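Local coordinates for protein intimin (PDB 6TPL) that serves as a bacterial adhesin, its extracellular Ig-like domains forming an extended passenger that probably reaches out from the cell surface, at residues T102-K110 against S179-V187. Sequence-based numbering, arbitrary orientation.
Sequences TKASITEIK and SARVSDVAV
Ile106 lays its CD1 methyl over the backbone of the strand 179-181, 3.6 Å from Arg181 N and 3.8 Å from Ala180 CB. Chi1 of -66° turns its CG1 branch beside the backbone N, and the extended chi2 then carries CD1 on to that strand. On one flank Ile106 CG1 meets Val182 CG1 at 3.9 Å, the two branched side chains crossing at a slant; on the other, Ile109 CD1 rests on the same Ala180 methyl at 4.0 Å. This apolar patch is the tight end of the contact.

Toward 102-105 packing continues at Val185, whose CG2 lies against Ala104 O at 3.3 Å and near Ser105 OG, while polar links are added around the type II turn from Val182 to Val185. Lys103, bent at chi3 (73°), brings NZ to Asp184 O at 2.7 Å, almost in line with the carbonyl bond (C=O...N angle 163°). The Asp184 carboxylate is not in contact with the ammonium, so within this contact it is the carbonyl of Asp184 that takes the lysine. A leucine in its place would probably leave Asp184 O without this donor and the turn less firmly tied to 102-105. A water bridges Ala104 O and Ser183 O, donating to both. The Ser105 hydroxyl donates to Lys103 O from above the carbonyl plane. The Asp184 side chain lies on the solvent side.

The contact joins the two sheets of the second Ig-like domain, a beta sandwich. Strand 105-111 pairs antiparallel with 124-132, where Val128 backs both isoleucines; strand 174-181 pairs with 141-146, whose Val142 packs on Val182. Strand 91-99 of the preceding domain reaches this end, setting Ile97 against Ile106 and Val99 against Ser105 near the interdomain junction.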
ATOM      1  N   THR A 102      -2.931 -13.832  15.517  1.00 22.75           N
ATOM      2  CA  THR A 102      -2.492 -14.120  16.874  1.00 21.48           C
ATOM      3  C   THR A 102      -1.223 -13.369  17.256  1.00 21.38           C
ATOM      4  O   THR A 102      -0.835 -13.413  18.428  1.00 23.61           O
ATOM      5  CB  THR A 102      -2.248 -15.621  17.077  1.00 22.49           C
ATOM      6  OG1 THR A 102      -1.113 -16.035  16.305  1.00 19.87           O
ATOM      7  CG2 THR A 102      -3.475 -16.427  16.681  1.00 25.89           C
ATOM      8  N   LYS A 103      -0.572 -12.686  16.316  1.00 19.66           N
ATOM      9  CA  LYS A 103       0.722 -12.065  16.567  1.00 21.19           C
ATOM     10  C   LYS A 103       0.678 -10.572  16.267  1.00 19.70           C
ATOM     11  O   LYS A 103       0.110 -10.148  15.257  1.00 15.05           O
ATOM     12  CB  LYS A 103       1.821 -12.718  15.717  1.00 24.22           C
ATOM     13  CG  LYS A 103       2.028 -14.195  15.976  1.00 26.48           C
ATOM     14  CD  LYS A 103       2.936 -14.815  14.924  1.00 25.80           C
ATOM     15  CE  LYS A 103       4.388 -14.398  15.103  1.00 24.10           C
ATOM     16  NZ  LYS A 103       5.254 -14.995  14.044  1.00 23.63           N
ATOM     17  N   ALA A 104       1.296  -9.782  17.150  1.00 15.19           N
ATOM     18  CA  ALA A 104       1.453  -8.348  16.928  1.00 14.42           C
ATOM     19  C   ALA A 104       2.172  -8.111  15.604  1.00 13.89           C
ATOM     20  O   ALA A 104       3.362  -8.411  15.473  1.00 13.82           O
ATOM     21  CB  ALA A 104       2.214  -7.693  18.088  1.00 15.38           C
ATOM     22  N   SER A 105       1.452  -7.587  14.609  1.00 13.42           N
ATOM     23  CA  SER A 105       1.981  -7.433  13.262  1.00 13.02           C
ATOM     24  C   SER A 105       1.666  -6.042  12.732  1.00 12.46           C
ATOM     25  O   SER A 105       0.621  -5.465  13.041  1.00 12.48           O
ATOM     26  CB  SER A 105       1.389  -8.480  12.292  1.00 13.38           C
ATOM     27  OG  SER A 105       1.370  -9.778  12.857  1.00 14.04           O
ATOM     28  N   ILE A 106       2.573  -5.514  11.912  1.00 12.14           N
ATOM     29  CA  ILE A 106       2.270  -4.304  11.160  1.00 12.64           C
ATOM     30  C   ILE A 106       1.120  -4.591  10.203  1.00 12.03           C
ATOM     31  O   ILE A 106       1.149  -5.569   9.446  1.00 12.07           O
ATOM     32  CB  ILE A 106       3.501  -3.811  10.389  1.00 11.32           C
ATOM     33  CG1 ILE A 106       4.586  -3.352  11.353  1.00 11.19           C
ATOM     34  CG2 ILE A 106       3.108  -2.666   9.472  1.00 10.96           C
ATOM     35  CD1 ILE A 106       5.921  -3.056  10.697  1.00 11.30           C
ATOM     36  N   THR A 107       0.098  -3.739  10.235  1.00 11.83           N
ATOM     37  CA  THR A 107      -1.040  -3.868   9.334  1.00 11.97           C
ATOM     38  C   THR A 107      -1.079  -2.795   8.262  1.00 12.58           C
ATOM     39  O   THR A 107      -1.770  -2.978   7.255  1.00 11.69           O
ATOM     40  CB  THR A 107      -2.360  -3.828  10.119  1.00 12.30           C
ATOM     41  OG1 THR A 107      -2.447  -2.603  10.851  1.00 12.40           O
ATOM     42  CG2 THR A 107      -2.449  -5.013  11.069  1.00 14.29           C
ATOM     43  N   GLU A 108      -0.358  -1.691   8.444  1.00 11.74           N
ATOM     44  CA  GLU A 108      -0.324  -0.665   7.416  1.00 15.81           C
ATOM     45  C   GLU A 108       0.907   0.215   7.588  1.00 11.57           C
ATOM     46  O   GLU A 108       1.485   0.317   8.673  1.00 10.52           O
ATOM     47  CB  GLU A 108      -1.599   0.183   7.444  1.00 16.76           C
ATOM     48  CG  GLU A 108      -2.089   0.575   8.841  1.00 19.23           C
ATOM     49  CD  GLU A 108      -3.262   1.550   8.796  1.00 17.28           C
ATOM     50  OE1 GLU A 108      -3.025   2.761   8.979  1.00 12.52           O
ATOM     51  OE2 GLU A 108      -4.394   1.094   8.553  1.00 18.79           O
ATOM     52  N   ILE A 109       1.292   0.845   6.482  1.00 10.33           N
ATOM     53  CA  ILE A 109       2.376   1.817   6.437  1.00 10.07           C
ATOM     54  C   ILE A 109       1.961   2.840   5.384  1.00 10.00           C
ATOM     55  O   ILE A 109       1.656   2.478   4.242  1.00 10.08           O
ATOM     56  CB  ILE A 109       3.729   1.150   6.123  1.00 10.03           C
ATOM     57  CG1 ILE A 109       4.824   2.205   6.062  1.00  9.82           C
ATOM     58  CG2 ILE A 109       3.643   0.368   4.838  1.00 10.16           C
ATOM     59  CD1 ILE A 109       6.216   1.655   6.246  1.00 11.54           C
ATOM     60  N   LYS A 110       1.883   4.110   5.773  1.00 11.24           N
ATOM     61  CA  LYS A 110       1.408   5.176   4.901  1.00  9.97           C
ATOM     62  C   LYS A 110       2.395   6.335   4.925  1.00  9.86           C
ATOM     63  O   LYS A 110       2.984   6.633   5.968  1.00 10.15           O
ATOM     64  CB  LYS A 110       0.019   5.668   5.333  1.00 11.17           C
ATOM     65  CG  LYS A 110      -1.081   4.616   5.269  1.00 15.73           C
ATOM     66  CD  LYS A 110      -2.392   5.189   5.792  1.00 20.30           C
ATOM     67  CE  LYS A 110      -3.517   4.169   5.783  1.00 24.43           C
ATOM     68  NZ  LYS A 110      -4.794   4.770   6.270  1.00 27.72           N
ATOM     69  N   SER A 179      11.410   1.066   4.924  1.00 11.60           N
ATOM     70  CA  SER A 179      10.928  -0.239   5.350  1.00 12.54           C
ATOM     71  C   SER A 179      10.677  -0.217   6.851  1.00 14.79           C
ATOM     72  O   SER A 179      11.232   0.611   7.580  1.00 13.45           O
ATOM     73  CB  SER A 179      11.931  -1.354   5.006  1.00 17.20           C
ATOM     74  OG  SER A 179      12.080  -1.491   3.604  1.00 20.90           O
ATOM     75  N   ALA A 180       9.830  -1.137   7.309  1.00 11.93           N
ATOM     76  CA  ALA A 180       9.484  -1.230   8.718  1.00 12.85           C
ATOM     77  C   ALA A 180       9.334  -2.688   9.118  1.00 12.48           C
ATOM     78  O   ALA A 180       9.040  -3.552   8.284  1.00 12.26           O
ATOM     79  CB  ALA A 180       8.188  -0.472   9.031  1.00 13.52           C
ATOM     80  N   ARG A 181       9.531  -2.954  10.408  1.00 12.23           N
ATOM     81  CA  ARG A 181       9.436  -4.312  10.916  1.00 11.74           C
ATOM     82  C   ARG A 181       9.147  -4.277  12.406  1.00 12.05           C
ATOM     83  O   ARG A 181       9.466  -3.308  13.100  1.00 12.18           O
ATOM     84  CB  ARG A 181      10.726  -5.098  10.667  1.00 15.37           C
ATOM     85  CG  ARG A 181      11.909  -4.548  11.453  1.00 17.91           C
ATOM     86  CD  ARG A 181      13.199  -5.296  11.133  1.00 19.39           C
ATOM     87  NE  ARG A 181      14.299  -4.905  12.012  1.00 21.43           N
ATOM     88  CZ  ARG A 181      15.248  -4.031  11.683  1.00 19.31           C
ATOM     89  NH1 ARG A 181      15.231  -3.454  10.491  1.00 20.56           N
ATOM     90  NH2 ARG A 181      16.212  -3.733  12.548  1.00 17.40           N
ATOM     91  N   VAL A 182       8.546  -5.361  12.889  1.00 12.26           N
ATOM     92  CA  VAL A 182       8.436  -5.638  14.312  1.00 13.65           C
ATOM     93  C   VAL A 182       9.080  -6.993  14.567  1.00 13.18           C
ATOM     94  O   VAL A 182       9.297  -7.788  13.650  1.00 13.93           O
ATOM     95  CB  VAL A 182       6.975  -5.623  14.809  1.00 13.84           C
ATOM     96  CG1 VAL A 182       6.383  -4.219  14.695  1.00 12.98           C
ATOM     97  CG2 VAL A 182       6.147  -6.640  14.044  1.00 12.89           C
ATOM     98  N   SER A 183       9.385  -7.250  15.834  1.00 13.74           N
ATOM     99  CA  SER A 183      10.016  -8.510  16.192  1.00 14.38           C
ATOM    100  C   SER A 183       9.061  -9.674  15.950  1.00 14.52           C
ATOM    101  O   SER A 183       7.842  -9.549  16.091  1.00 16.56           O
ATOM    102  CB  SER A 183      10.454  -8.494  17.658  1.00 18.56           C
ATOM    103  OG  SER A 183      11.336  -7.413  17.916  1.00 26.08           O
ATOM    104  N   ASP A 184       9.637 -10.809  15.563  1.00 16.38           N
ATOM    105  CA  ASP A 184       8.993 -12.114  15.454  1.00 20.17           C
ATOM    106  C   ASP A 184       7.994 -12.226  14.304  1.00 18.51           C
ATOM    107  O   ASP A 184       7.316 -13.257  14.202  1.00 16.80           O
ATOM    108  CB  ASP A 184       8.266 -12.528  16.746  1.00 22.19           C
ATOM    109  CG  ASP A 184       9.203 -12.639  17.943  1.00 26.39           C
ATOM    110  OD1 ASP A 184       8.738 -12.459  19.092  1.00 25.26           O
ATOM    111  OD2 ASP A 184      10.406 -12.899  17.734  1.00 25.24           O
ATOM    112  N   VAL A 185       7.875 -11.224  13.436  1.00 13.67           N
ATOM    113  CA  VAL A 185       7.037 -11.317  12.242  1.00 13.26           C
ATOM    114  C   VAL A 185       7.946 -11.248  11.022  1.00 13.12           C
ATOM    115  O   VAL A 185       8.649 -10.252  10.820  1.00 12.90           O
ATOM    116  CB  VAL A 185       5.973 -10.210  12.198  1.00 12.80           C
ATOM    117  CG1 VAL A 185       5.193 -10.282  10.889  1.00 12.46           C
ATOM    118  CG2 VAL A 185       5.035 -10.318  13.396  1.00 13.06           C
ATOM    119  N   ALA A 186       7.911 -12.291  10.197  1.00 13.39           N
ATOM    120  CA  ALA A 186       8.853 -12.438   9.087  1.00 16.96           C
ATOM    121  C   ALA A 186       8.315 -11.755   7.826  1.00 14.38           C
ATOM    122  O   ALA A 186       8.118 -12.367   6.777  1.00 15.30           O
ATOM    123  CB  ALA A 186       9.141 -13.914   8.845  1.00 22.24           C
ATOM    124  N   VAL A 187       8.101 -10.447   7.942  1.00 12.45           N
ATOM    125  CA  VAL A 187       7.616  -9.636   6.830  1.00 14.03           C
ATOM    126  C   VAL A 187       8.424  -8.348   6.775  1.00 14.18           C
ATOM    127  O   VAL A 187       8.439  -7.575   7.740  1.00 16.66           O
ATOM    128  CB  VAL A 187       6.114  -9.323   6.955  1.00 16.35           C
ATOM    129  CG1 VAL A 187       5.658  -8.421   5.817  1.00 20.26           C
ATOM    130  CG2 VAL A 187       5.301 -10.615   6.988  1.00 13.71           C
TER
HETATM  131  O   HOH W   1       5.371  -8.618  16.987  1.00 24.81           O